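Local coordinates for ABC transporter periplasmic-binding protein YtfQ (Mycobacterium smegmatis, PDB 6HB0), which probably binds L-arabinofuranose outside the cell membrane and delivers it to an ABC transporter for uptake, as the solute-binding lipoprotein of the system, at residues Gly32-Asn37 with Cys263-Gly268; Thr120-Asp125 with Pro269-Leu274; Ala80-Val85 with Ile104-Ala109; Gln214-Gly219 with Ala241-His246; Phe257-Glu262 with Asp292-Gln297. All blocks are in the same frame, centred on the assembly; numbering follows the deposited sequence.

Interaction 1 (Gly32-Asn37 with Cys263-Gly268); sequences GWRTAN and CNPLLG. With ZN (zinc ion), chain F.
Arg34 lays the aliphatic part of its side chain across the ring of Pro265, the two crossing obliquely, with CG of Arg34 3.9 Å from CD of Pro265. Along the same side of the ring, Pro265 CB rests 3.5 Å from Arg34 O. A chi1 of -156° carries the arginine chain clear of its backbone N, and bends at the next two torsions lead it along the backbone of Cys263, bringing Arg34 NE 3.0 Å from Cys263 O. Its guanidinium is gripped further out by salt bridges to Asp243 and Glu129. Residues 263-268 are one of the crossings between the two lobes of the type I periplasmic-binding fold: they leave strand 259-263 of one sheet and enter helix 269-279 against the other. Proline suits such a link because its ring stiffens the backbone while giving arginine an apolar surface. Further along, Ala36 meets Leu266; alanine, with only a methyl, fits the narrow gap, and Ala36 CB and Leu266 CD2 are in fact tight, at 3.3 Å. At the start of the crossing, Cys263 SG binds a zinc ion at 2.3 Å, a site completed by Glu128, Asp292 and a water.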
# COMPACT_ATOMS: atom_id res chain seq x y z
N GLY A 32 -7.93 6.21 -3.40
CA GLY A 32 -6.82 6.32 -2.45
C GLY A 32 -5.58 5.54 -2.84
O GLY A 32 -5.40 5.15 -4.00
N TRP A 33 -4.75 5.26 -1.84
CA TRP A 33 -3.33 4.92 -2.02
C TRP A 33 -2.97 3.42 -2.06
O TRP A 33 -2.16 2.99 -2.89
CB TRP A 33 -2.57 5.58 -0.87
CG TRP A 33 -2.69 7.10 -0.85
CD1 TRP A 33 -3.23 7.89 0.15
CD2 TRP A 33 -2.23 7.99 -1.88
NE1 TRP A 33 -3.12 9.24 -0.21
CE2 TRP A 33 -2.52 9.32 -1.44
CE3 TRP A 33 -1.60 7.80 -3.12
CZ2 TRP A 33 -2.20 10.46 -2.22
CZ3 TRP A 33 -1.29 8.94 -3.91
CH2 TRP A 33 -1.59 10.25 -3.44
N ARG A 34 -3.52 2.66 -1.12
CA ARG A 34 -3.25 1.20 -1.03
C ARG A 34 -4.56 0.57 -0.60
O ARG A 34 -4.76 0.17 0.53
CB ARG A 34 -2.12 0.93 -0.02
CG ARG A 34 -1.35 -0.37 -0.20
CD ARG A 34 -0.54 -0.41 -1.46
NE ARG A 34 0.89 -0.12 -1.31
CZ ARG A 34 1.65 0.28 -2.33
NH1 ARG A 34 2.94 0.48 -2.18
NH2 ARG A 34 1.12 0.47 -3.53
N THR A 35 -5.49 0.54 -1.55
CA THR A 35 -6.88 0.21 -1.30
C THR A 35 -7.21 -1.13 -1.96
O THR A 35 -6.82 -1.41 -3.11
CB THR A 35 -7.78 1.33 -1.87
OG1 THR A 35 -7.40 2.58 -1.26
CG2 THR A 35 -9.26 1.04 -1.59
N ALA A 36 -7.89 -1.99 -1.20
CA ALA A 36 -8.38 -3.23 -1.77
C ALA A 36 -9.39 -2.85 -2.87
O ALA A 36 -10.19 -1.93 -2.74
CB ALA A 36 -9.03 -4.10 -0.72
N ASN A 37 -9.29 -3.54 -3.99
CA ASN A 37 -10.05 -3.24 -5.17
C ASN A 37 -11.30 -4.12 -5.12
O ASN A 37 -11.35 -5.11 -4.37
CB ASN A 37 -9.18 -3.57 -6.33
CG ASN A 37 -8.88 -5.06 -6.41
OD1 ASN A 37 -9.76 -5.80 -6.78
ND2 ASN A 37 -7.67 -5.49 -6.06
N CYS A 263 4.00 -2.85 0.72
CA CYS A 263 3.11 -3.39 1.72
C CYS A 263 1.76 -3.50 0.99
O CYS A 263 1.22 -2.50 0.52
CB CYS A 263 2.97 -2.47 2.92
SG CYS A 263 1.94 -3.18 4.23
N ASN A 264 1.23 -4.69 0.90
CA ASN A 264 -0.03 -4.90 0.19
C ASN A 264 -1.24 -4.25 0.88
O ASN A 264 -1.31 -4.09 2.08
CB ASN A 264 -0.37 -6.38 0.06
CG ASN A 264 0.51 -7.15 -0.87
OD1 ASN A 264 0.58 -8.36 -0.74
ND2 ASN A 264 1.13 -6.50 -1.83
N PRO A 265 -2.24 -3.90 0.07
CA PRO A 265 -3.55 -3.70 0.67
C PRO A 265 -4.14 -5.03 1.12
O PRO A 265 -3.57 -6.14 0.91
CB PRO A 265 -4.38 -3.13 -0.46
CG PRO A 265 -3.80 -3.78 -1.66
CD PRO A 265 -2.31 -3.91 -1.39
N LEU A 266 -5.28 -4.93 1.77
CA LEU A 266 -6.11 -6.08 2.07
C LEU A 266 -6.23 -6.93 0.81
O LEU A 266 -6.43 -6.39 -0.27
CB LEU A 266 -7.48 -5.52 2.43
CG LEU A 266 -8.64 -6.47 2.57
CD1 LEU A 266 -9.60 -5.75 3.48
CD2 LEU A 266 -9.33 -6.77 1.26
N LEU A 267 -6.17 -8.24 0.94
CA LEU A 267 -6.25 -9.12 -0.26
C LEU A 267 -7.68 -9.65 -0.52
O LEU A 267 -8.08 -9.86 -1.68
CB LEU A 267 -5.31 -10.31 -0.08
CG LEU A 267 -3.82 -9.98 -0.06
CD1 LEU A 267 -3.04 -11.29 -0.14
CD2 LEU A 267 -3.45 -9.03 -1.20
N GLY A 268 -8.40 -9.92 0.55
CA GLY A 268 -9.82 -10.33 0.43
C GLY A 268 -10.13 -11.48 1.34
O GLY A 268 -11.04 -11.40 2.10
ZN ZN F . 3.42 -4.58 5.22
O HOH W 1 2.41 -5.71 6.56

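Interaction 2 (Thr120-Asp125 with Pro269-Leu274); sequences TFIGAD and PELMDL
In the alpha/beta sandwich of the N-terminal lobe, helix 269-274 packs on strand 120-122 through Thr120, Ile122 and Leu274, the strand and helix axes approaching to 10.5 Å at 170°, nearly antiparallel. Ile122 and Leu274 carry the contact tip to tip: Ile122 CD1 lies 3.5 Å from Leu274 CD1, a tight fit. The isoleucine reaches there because its CG1 is anti to the carbonyl carbon (chi1 -44°), which puts the long branch against the helix, where CD1 also comes 4.3 Å from Leu271 CD1. Its shorter branch, CG2, meets CG of Glu270. Thr120 crosses Leu274 at about a right angle, offering its methyl CG2 4.1 Å from Leu274 CD1, while its hydroxyl bonds to the carbonyl of Pro285. Branched aliphatic side chains, and the threonine methyl, suit this interior seam, which Ile104 and Val288 extend. Glu270 OE1 also accepts from Leu271 N at 3.0 Å through the anti lone pair, and its carboxylate takes the N-H groups of Leu267 and Gly268. A negative group at a helix N terminus would be expected to be favourable. Such helix-on-sheet packing is typical of the Rossmann-like lobes of type I periplasmic binding proteins.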
# COMPACT_ATOMS: atom_id res chain seq x y z
N THR A 120 -11.84 -4.63 14.09
CA THR A 120 -10.50 -4.69 13.56
C THR A 120 -10.33 -3.80 12.37
O THR A 120 -11.30 -3.41 11.71
CB THR A 120 -10.00 -6.16 13.25
OG1 THR A 120 -8.58 -6.14 13.13
CG2 THR A 120 -10.57 -6.74 12.00
N PHE A 121 -9.08 -3.44 12.15
CA PHE A 121 -8.64 -2.64 11.03
C PHE A 121 -7.64 -3.47 10.25
O PHE A 121 -6.71 -4.02 10.84
CB PHE A 121 -7.93 -1.35 11.51
CG PHE A 121 -7.19 -0.66 10.42
CD1 PHE A 121 -7.88 -0.16 9.33
CD2 PHE A 121 -5.83 -0.60 10.43
CE1 PHE A 121 -7.21 0.44 8.29
CE2 PHE A 121 -5.14 0.03 9.38
CZ PHE A 121 -5.85 0.56 8.30
N ILE A 122 -7.81 -3.53 8.95
CA ILE A 122 -6.92 -4.18 8.02
C ILE A 122 -6.46 -3.19 6.97
O ILE A 122 -7.27 -2.72 6.16
CB ILE A 122 -7.61 -5.33 7.24
CG1 ILE A 122 -8.47 -6.20 8.12
CG2 ILE A 122 -6.55 -6.18 6.58
CD1 ILE A 122 -9.44 -7.01 7.29
N GLY A 123 -5.17 -2.87 6.93
CA GLY A 123 -4.65 -1.97 5.88
C GLY A 123 -3.15 -1.96 5.79
O GLY A 123 -2.50 -2.50 6.65
N ALA A 124 -2.62 -1.30 4.75
CA ALA A 124 -1.19 -1.26 4.51
C ALA A 124 -0.52 -0.33 5.49
O ALA A 124 -1.15 0.58 6.01
CB ALA A 124 -0.89 -0.82 3.10
N ASP A 125 0.76 -0.60 5.74
CA ASP A 125 1.61 0.20 6.58
C ASP A 125 2.68 0.98 5.78
O ASP A 125 3.74 0.43 5.41
CB ASP A 125 2.30 -0.73 7.54
CG ASP A 125 3.03 -0.00 8.69
OD1 ASP A 125 3.30 1.21 8.60
OD2 ASP A 125 3.34 -0.69 9.68
N PRO A 269 -9.33 -12.55 1.27
CA PRO A 269 -9.65 -13.73 2.06
C PRO A 269 -9.57 -13.51 3.53
O PRO A 269 -10.36 -14.08 4.31
CB PRO A 269 -8.61 -14.75 1.61
CG PRO A 269 -8.39 -14.37 0.22
CD PRO A 269 -8.33 -12.87 0.25
N GLU A 270 -8.65 -12.66 3.95
CA GLU A 270 -8.53 -12.39 5.38
C GLU A 270 -9.77 -11.61 5.88
O GLU A 270 -10.24 -11.84 7.00
CB GLU A 270 -7.18 -11.76 5.75
CG GLU A 270 -7.02 -10.26 5.51
CD GLU A 270 -6.87 -9.89 4.02
OE1 GLU A 270 -7.94 -9.89 3.34
OE2 GLU A 270 -5.73 -9.57 3.51
N LEU A 271 -10.30 -10.71 5.07
CA LEU A 271 -11.56 -10.03 5.42
C LEU A 271 -12.69 -11.03 5.59
O LEU A 271 -13.45 -10.98 6.56
CB LEU A 271 -11.91 -9.02 4.31
CG LEU A 271 -13.27 -8.35 4.39
CD1 LEU A 271 -13.41 -7.66 5.74
CD2 LEU A 271 -13.45 -7.38 3.23
N MET A 272 -12.81 -11.98 4.66
CA MET A 272 -13.90 -12.97 4.73
C MET A 272 -13.71 -13.84 5.98
O MET A 272 -14.65 -14.14 6.68
CB MET A 272 -13.97 -13.83 3.48
CG MET A 272 -14.17 -13.02 2.23
SD MET A 272 -15.61 -11.91 2.30
CE MET A 272 -14.99 -10.56 1.30
N ASP A 273 -12.49 -14.25 6.24
CA ASP A 273 -12.19 -15.03 7.43
C ASP A 273 -12.49 -14.27 8.74
O ASP A 273 -13.10 -14.80 9.67
CB ASP A 273 -10.75 -15.47 7.40
CG ASP A 273 -10.39 -16.24 8.63
OD1 ASP A 273 -11.01 -17.32 8.86
OD2 ASP A 273 -9.53 -15.76 9.40
N LEU A 274 -12.08 -13.01 8.81
CA LEU A 274 -12.43 -12.16 9.92
C LEU A 274 -13.92 -11.92 10.06
O LEU A 274 -14.44 -11.87 11.16
CB LEU A 274 -11.73 -10.79 9.83
CG LEU A 274 -10.25 -10.94 10.04
CD1 LEU A 274 -9.50 -9.77 9.40
CD2 LEU A 274 -9.91 -11.09 11.51

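Interaction 3 (Ala80-Val85 with Ile104-Ala109); sequences AFSPVV and ILTDRA
Arg108 and Pro83 dominate this contact, which joins the ends of two parallel strands in the beta-alpha-beta unit of strand 78-81, helix 90-98 and strand 103-106. Arg108 bends back at chi3 (-55°) and brings NE to Pro83 O at 3.0 Å; the oxygen lies at the edge of the guanidinium, in its plane. The compact, rigid Pro83 ring fits against the turn after strand 103-106, its CD 3.3 Å from Thr106 O, and its side chain crosses that of Leu105 at about a right angle. Phe81 is next: its ring and Leu105 lie side by side, and CD2 of Leu105 sits over one ring face, 3.8 Å from the centroid, a CH-pi contact suited to this oily side of the sheet. The strands themselves are joined by Phe81 N to Ile104 O and by Thr106 N to Phe81 O. Where the strands end, polar residues take over: Asp107 OD2 accepts from Ser82 OG at 2.7 Å with its anti lone pair, and from Thr106 OG1 at 3.1 Å from above the carboxylate plane.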
# COMPACT_ATOMS: atom_id res chain seq x y z
N ALA A 80 -18.42 -4.00 6.79
CA ALA A 80 -17.08 -3.56 6.62
C ALA A 80 -17.12 -2.36 5.71
O ALA A 80 -17.98 -2.25 4.84
CB ALA A 80 -16.23 -4.67 6.02
N PHE A 81 -16.19 -1.45 5.93
CA PHE A 81 -16.03 -0.36 5.00
C PHE A 81 -14.63 0.20 5.02
O PHE A 81 -13.87 -0.03 5.94
CB PHE A 81 -17.05 0.75 5.26
CG PHE A 81 -16.88 1.49 6.56
CD1 PHE A 81 -17.30 0.93 7.76
CD2 PHE A 81 -16.43 2.82 6.57
CE1 PHE A 81 -17.21 1.61 8.93
CE2 PHE A 81 -16.33 3.51 7.76
CZ PHE A 81 -16.70 2.89 8.95
N SER A 82 -14.35 0.89 3.95
CA SER A 82 -13.11 1.57 3.68
C SER A 82 -13.39 3.07 3.86
O SER A 82 -13.96 3.69 2.97
CB SER A 82 -12.76 1.22 2.24
OG SER A 82 -11.60 1.82 1.79
N PRO A 83 -13.04 3.63 5.02
CA PRO A 83 -13.44 5.01 5.37
C PRO A 83 -12.90 6.04 4.39
O PRO A 83 -11.72 6.07 4.13
CB PRO A 83 -12.80 5.24 6.75
CG PRO A 83 -12.50 3.88 7.29
CD PRO A 83 -12.31 2.97 6.11
N VAL A 84 -13.77 6.88 3.83
CA VAL A 84 -13.33 7.90 2.92
C VAL A 84 -12.50 8.93 3.68
O VAL A 84 -11.60 9.51 3.11
CB VAL A 84 -14.51 8.55 2.17
CG1 VAL A 84 -15.63 8.98 3.10
CG2 VAL A 84 -14.06 9.78 1.43
N VAL A 85 -12.80 9.14 4.95
CA VAL A 85 -12.03 10.03 5.82
C VAL A 85 -11.83 9.35 7.16
O VAL A 85 -12.58 8.43 7.52
CB VAL A 85 -12.72 11.42 6.05
CG1 VAL A 85 -12.77 12.22 4.77
CG2 VAL A 85 -14.08 11.24 6.69
N ILE A 104 -15.78 -4.11 10.58
CA ILE A 104 -14.40 -4.27 10.21
C ILE A 104 -14.04 -3.09 9.32
O ILE A 104 -14.73 -2.82 8.32
CB ILE A 104 -14.20 -5.56 9.38
CG1 ILE A 104 -14.61 -6.76 10.22
CG2 ILE A 104 -12.77 -5.70 8.92
CD1 ILE A 104 -14.39 -8.05 9.48
N LEU A 105 -12.94 -2.43 9.65
CA LEU A 105 -12.39 -1.34 8.80
C LEU A 105 -11.33 -1.82 7.87
O LEU A 105 -10.45 -2.60 8.28
CB LEU A 105 -11.77 -0.28 9.69
CG LEU A 105 -12.74 0.35 10.68
CD1 LEU A 105 -12.05 1.35 11.56
CD2 LEU A 105 -13.91 0.98 9.96
N THR A 106 -11.36 -1.34 6.63
CA THR A 106 -10.34 -1.69 5.68
C THR A 106 -9.67 -0.45 5.11
O THR A 106 -10.28 0.63 4.95
CB THR A 106 -10.90 -2.53 4.52
OG1 THR A 106 -11.79 -1.74 3.76
CG2 THR A 106 -11.67 -3.73 5.01
N ASP A 107 -8.40 -0.62 4.77
CA ASP A 107 -7.62 0.33 3.95
C ASP A 107 -7.16 1.61 4.70
O ASP A 107 -5.99 1.98 4.62
CB ASP A 107 -8.32 0.73 2.62
CG ASP A 107 -8.87 -0.49 1.82
OD1 ASP A 107 -8.07 -1.42 1.44
OD2 ASP A 107 -10.13 -0.48 1.53
N ARG A 108 -8.06 2.31 5.38
CA ARG A 108 -7.70 3.53 6.07
C ARG A 108 -8.22 3.45 7.50
O ARG A 108 -9.34 3.02 7.74
CB ARG A 108 -8.30 4.73 5.35
CG ARG A 108 -8.00 6.06 6.04
CD ARG A 108 -8.97 7.16 5.61
NE ARG A 108 -8.98 7.30 4.16
CZ ARG A 108 -8.05 7.92 3.45
NH1 ARG A 108 -8.17 7.96 2.13
NH2 ARG A 108 -7.00 8.48 4.03
N ALA A 109 -7.37 3.81 8.45
CA ALA A 109 -7.66 3.76 9.88
C ALA A 109 -8.53 4.93 10.27
O ALA A 109 -8.51 5.94 9.61
CB ALA A 109 -6.37 3.86 10.65

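Interaction 4 (Gln214-Gly219 with Ala241-His246); sequences QNDDMG and AVDATH
Ala241 sets its methyl against the start of helix 216-228, with CB 4.2 Å from Asn215 O. The contact belongs to the beta-alpha-beta unit of strand 210-213, helix 216-228 and strand 238-242, at the C-terminal ends of its strands, and a small residue suits this place, where the helix presents Gly219. Next, Val242 packs its CB 3.6 Å from Gln214 O, and its own carbonyl receives a CA-H...O contact from Asn215 CA at 3.3 Å. Asn215 is the N-cap: with chi1 at 83° its amide folds back, and OD1 accepts from Met218 N in a nearly straight bond (168°). Asp243 follows, crossing Asp216 at about a right angle with the carboxylate planes 76° apart. Its OD2 lies 3.6 Å from Asp216 OD1 and 3.2 Å from Asn215 CB. Two acids this close would repel, but the salt bridge from Arg34 to Asp243 OD1 and the zinc ion bound by Asp216 and Asp217 would be expected to offset the charge. Beyond Ala244, the centre of an inverse gamma turn, comes Thr245, the N-cap of helix 246-253. Its OG1 accepts from Gly248 N and appears to donate to Asp216 OD2, though the 2.4 Å between Thr245 OG1 and Asp216 OD2 is too short to be relied on.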
# COMPACT_ATOMS: atom_id res chain seq x y z
N GLN A 214 9.68 7.17 -3.63
CA GLN A 214 8.55 6.75 -2.83
C GLN A 214 7.42 6.13 -3.65
O GLN A 214 6.46 5.67 -3.05
CB GLN A 214 7.98 7.92 -2.03
CG GLN A 214 8.84 8.35 -0.92
CD GLN A 214 8.20 9.46 -0.12
OE1 GLN A 214 7.07 9.86 -0.40
NE2 GLN A 214 8.94 9.98 0.88
N ASN A 215 7.50 6.11 -4.98
CA ASN A 215 6.68 5.21 -5.79
C ASN A 215 7.40 4.84 -7.08
O ASN A 215 8.46 5.39 -7.40
CB ASN A 215 5.24 5.74 -6.04
CG ASN A 215 5.15 6.73 -7.17
OD1 ASN A 215 6.14 7.38 -7.54
ND2 ASN A 215 3.94 6.85 -7.74
N ASP A 216 6.81 3.90 -7.82
CA ASP A 216 7.41 3.38 -9.03
C ASP A 216 7.53 4.46 -10.10
O ASP A 216 8.55 4.55 -10.74
CB ASP A 216 6.67 2.13 -9.59
CG ASP A 216 5.24 2.43 -10.10
OD1 ASP A 216 4.56 3.34 -9.54
OD2 ASP A 216 4.77 1.74 -11.04
N ASP A 217 6.50 5.26 -10.29
CA ASP A 217 6.54 6.27 -11.36
C ASP A 217 7.68 7.27 -11.23
O ASP A 217 8.37 7.54 -12.18
CB ASP A 217 5.22 6.99 -11.49
CG ASP A 217 4.07 6.06 -11.90
OD1 ASP A 217 4.27 5.18 -12.78
OD2 ASP A 217 3.01 6.24 -11.31
N MET A 218 7.88 7.79 -10.04
CA MET A 218 8.96 8.71 -9.78
C MET A 218 10.31 8.03 -9.99
O MET A 218 11.21 8.62 -10.59
CB MET A 218 8.87 9.27 -8.35
CG MET A 218 7.70 10.18 -8.19
SD MET A 218 7.73 11.12 -6.65
CE MET A 218 7.72 9.80 -5.39
N GLY A 219 10.41 6.77 -9.57
CA GLY A 219 11.60 5.97 -9.84
C GLY A 219 11.86 5.79 -11.33
O GLY A 219 12.99 5.86 -11.77
N ALA A 241 12.82 1.57 -4.66
CA ALA A 241 11.47 2.16 -4.84
C ALA A 241 10.40 1.42 -4.12
O ALA A 241 10.57 0.27 -3.76
CB ALA A 241 11.14 2.29 -6.29
N VAL A 242 9.28 2.08 -3.88
CA VAL A 242 8.09 1.44 -3.40
C VAL A 242 7.14 1.18 -4.56
O VAL A 242 7.02 1.99 -5.45
CB VAL A 242 7.42 2.32 -2.35
CG1 VAL A 242 6.20 1.63 -1.77
CG2 VAL A 242 8.42 2.69 -1.25
N ASP A 243 6.44 0.04 -4.50
CA ASP A 243 5.34 -0.39 -5.43
C ASP A 243 5.86 -1.46 -6.41
O ASP A 243 6.64 -1.19 -7.33
CB ASP A 243 4.71 0.73 -6.26
CG ASP A 243 3.98 1.79 -5.47
OD1 ASP A 243 3.51 1.57 -4.34
OD2 ASP A 243 3.86 2.87 -6.05
N ALA A 244 5.40 -2.68 -6.23
CA ALA A 244 5.83 -3.76 -7.08
C ALA A 244 4.88 -3.85 -8.27
O ALA A 244 4.12 -4.80 -8.41
CB ALA A 244 5.84 -5.03 -6.28
N THR A 245 4.87 -2.82 -9.10
CA THR A 245 4.03 -2.78 -10.26
C THR A 245 4.77 -3.44 -11.43
O THR A 245 5.99 -3.68 -11.41
CB THR A 245 3.75 -1.33 -10.67
OG1 THR A 245 4.98 -0.70 -11.03
CG2 THR A 245 3.08 -0.57 -9.56
N HIS A 246 4.04 -3.69 -12.49
CA HIS A 246 4.63 -4.28 -13.68
C HIS A 246 5.87 -3.47 -14.19
O HIS A 246 6.94 -4.05 -14.43
CB HIS A 246 3.59 -4.41 -14.82
CG HIS A 246 3.90 -5.52 -15.78
ND1 HIS A 246 3.20 -6.71 -15.81
CD2 HIS A 246 4.87 -5.63 -16.72
CE1 HIS A 246 3.75 -7.51 -16.71
NE2 HIS A 246 4.76 -6.88 -17.28

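Interaction 5 (Phe257-Glu262 with Asp292-Gln297); sequences FNYIVE and DEAFDQ. With ZN (zinc ion), chain F; ZN (zinc ion), chain G.
Glu262 and Glu293 run alongside each other in the same direction, their carboxylate planes 34° apart. OE2 of Glu262 stands 4.2 Å from OE2 of Glu293. Both chains are extended beyond CG, which brings the like charges level; Asn264 ND2 donates to both OE2 atoms and so probably eases the repulsion, while Glu262 OE1 takes Ala244 N. On the other face of the sheet, that of Val261 and Ala294, Tyr259 leans across the neighbouring strand. Swung away from its backbone N by a chi1 of -162°, its ring passes obliquely by the Phe295 carbonyl, CD1 of Tyr259 lying 3.3 Å from Phe295 O, and its OH ends 3.3 Å from Ala294 CB. The small alanine suits a place that the long tyrosine crosses. Between these side chains the backbones are fastened by reciprocal bonds at Ile260-Phe295 and Glu262-Glu293, the straightest being Glu293 N to Glu262 O at 2.9 Å (177°). Two acids of segment 292-297 bind metal: Asp292 OD1, 1.9 Å from the zinc ion of the Cys263 site, and Asp296 OD2, which holds another. The arrangement is an antiparallel edge strand added to an otherwise parallel sheet, here in the C-terminal lobe of a type I periplasmic-binding fold.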
# COMPACT_ATOMS: atom_id res chain seq x y z
N PHE A 257 16.54 -0.62 -11.73
CA PHE A 257 16.26 -0.44 -10.31
C PHE A 257 17.07 -1.54 -9.61
O PHE A 257 17.50 -2.51 -10.23
CB PHE A 257 14.79 -0.70 -9.96
CG PHE A 257 13.83 0.41 -10.27
CD1 PHE A 257 14.13 1.45 -11.12
CD2 PHE A 257 12.54 0.34 -9.73
CE1 PHE A 257 13.17 2.42 -11.39
CE2 PHE A 257 11.60 1.31 -9.97
CZ PHE A 257 11.91 2.35 -10.81
N ASN A 258 17.28 -1.40 -8.30
CA ASN A 258 17.97 -2.40 -7.51
C ASN A 258 17.10 -3.09 -6.51
O ASN A 258 17.37 -4.24 -6.12
CB ASN A 258 19.15 -1.72 -6.81
CG ASN A 258 20.07 -1.04 -7.83
OD1 ASN A 258 19.82 0.08 -8.25
ND2 ASN A 258 21.08 -1.77 -8.29
N TYR A 259 16.03 -2.42 -6.03
CA TYR A 259 15.20 -3.03 -5.03
C TYR A 259 13.82 -2.36 -5.02
O TYR A 259 13.70 -1.12 -5.15
CB TYR A 259 15.85 -2.92 -3.67
CG TYR A 259 15.33 -3.86 -2.61
CD1 TYR A 259 15.50 -5.24 -2.72
CD2 TYR A 259 14.68 -3.38 -1.49
CE1 TYR A 259 15.01 -6.11 -1.75
CE2 TYR A 259 14.21 -4.24 -0.51
CZ TYR A 259 14.41 -5.60 -0.66
OH TYR A 259 13.93 -6.40 0.31
N ILE A 260 12.78 -3.20 -4.87
CA ILE A 260 11.41 -2.74 -4.71
C ILE A 260 10.79 -3.34 -3.46
O ILE A 260 11.01 -4.52 -3.13
CB ILE A 260 10.60 -3.09 -5.94
CG1 ILE A 260 11.00 -2.20 -7.10
CG2 ILE A 260 9.10 -2.90 -5.67
CD1 ILE A 260 10.39 -2.69 -8.40
N VAL A 261 10.05 -2.53 -2.72
CA VAL A 261 9.27 -2.98 -1.58
C VAL A 261 7.82 -2.60 -1.78
O VAL A 261 7.52 -1.60 -2.46
CB VAL A 261 9.76 -2.40 -0.23
CG1 VAL A 261 11.18 -2.86 0.04
CG2 VAL A 261 9.71 -0.91 -0.23
N GLU A 262 6.91 -3.35 -1.17
CA GLU A 262 5.49 -2.98 -1.15
C GLU A 262 4.87 -3.59 0.04
O GLU A 262 5.20 -4.73 0.38
CB GLU A 262 4.77 -3.45 -2.40
CG GLU A 262 3.32 -3.00 -2.42
CD GLU A 262 2.54 -3.46 -3.64
OE1 GLU A 262 3.09 -3.33 -4.74
OE2 GLU A 262 1.34 -3.88 -3.49
N ASP A 292 3.41 -8.56 2.59
CA ASP A 292 4.42 -7.77 1.96
C ASP A 292 5.01 -8.41 0.74
O ASP A 292 4.97 -9.64 0.58
CB ASP A 292 5.54 -7.52 2.98
CG ASP A 292 5.11 -6.64 4.14
OD1 ASP A 292 4.19 -5.79 3.94
OD2 ASP A 292 5.70 -6.76 5.23
N GLU A 293 5.60 -7.59 -0.12
CA GLU A 293 6.39 -8.01 -1.26
C GLU A 293 7.71 -7.28 -1.23
O GLU A 293 7.81 -6.12 -0.73
CB GLU A 293 5.70 -7.72 -2.58
CG GLU A 293 4.36 -8.41 -2.73
CD GLU A 293 3.62 -8.11 -4.03
OE1 GLU A 293 4.24 -8.17 -5.10
OE2 GLU A 293 2.39 -7.90 -3.98
N ALA A 294 8.75 -7.91 -1.77
CA ALA A 294 10.07 -7.27 -1.94
C ALA A 294 10.78 -8.01 -3.06
O ALA A 294 10.68 -9.22 -3.12
CB ALA A 294 10.88 -7.34 -0.70
N PHE A 295 11.47 -7.31 -3.93
CA PHE A 295 12.22 -7.95 -4.99
C PHE A 295 13.54 -7.26 -5.21
O PHE A 295 13.60 -6.03 -5.26
CB PHE A 295 11.43 -7.84 -6.29
CG PHE A 295 10.11 -8.52 -6.23
CD1 PHE A 295 10.03 -9.89 -6.44
CD2 PHE A 295 8.95 -7.82 -5.91
CE1 PHE A 295 8.82 -10.54 -6.38
CE2 PHE A 295 7.73 -8.47 -5.85
CZ PHE A 295 7.67 -9.84 -6.09
N ASP A 296 14.59 -8.04 -5.32
CA ASP A 296 15.80 -7.60 -5.98
C ASP A 296 15.73 -8.01 -7.45
O ASP A 296 14.69 -8.52 -7.89
CB ASP A 296 17.06 -8.13 -5.25
CG ASP A 296 17.11 -9.66 -5.19
OD1 ASP A 296 16.35 -10.37 -5.89
OD2 ASP A 296 17.98 -10.10 -4.41
N GLN A 297 16.80 -7.80 -8.21
CA GLN A 297 16.78 -8.03 -9.66
C GLN A 297 16.53 -9.51 -9.99
O GLN A 297 15.72 -9.81 -10.87
CB GLN A 297 18.08 -7.59 -10.36
CG GLN A 297 18.18 -8.12 -11.81
CD GLN A 297 19.52 -7.80 -12.49
OE1 GLN A 297 20.57 -7.97 -11.91
NE2 GLN A 297 19.46 -7.33 -13.73
ZN ZN F . 3.42 -4.58 5.22
ZN ZN G . 17.93 -11.99 -3.60
O HOH W 2 18.99 -6.03 -7.16
O HOH W 1 2.41 -5.71 6.56
O HOH W 3 19.64 -12.07 -5.36

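How the interactions relate
From the N terminus, residues 32-37 open the longest loop, closed at 263-268 by interaction 1. Within it, interaction 3 closes the short span 80-109 in the first sheet. Interaction 2 starts next, at 120-125, on the strand beside 103-106, and ends at 269-274, so it crosses interaction 1. Interaction 4, at 214-246 in the second sheet, falls inside the spans of both. Interaction 5 begins after it, at 257-262, on the strand beside 238-242, and by ending at 292-297 crosses interactions 1 and 2. Interactions 2 and 3 thus lie in one lobe, 4 and 5 in the other, and interaction 1 sits between them, sharing a zinc ion with interaction 5.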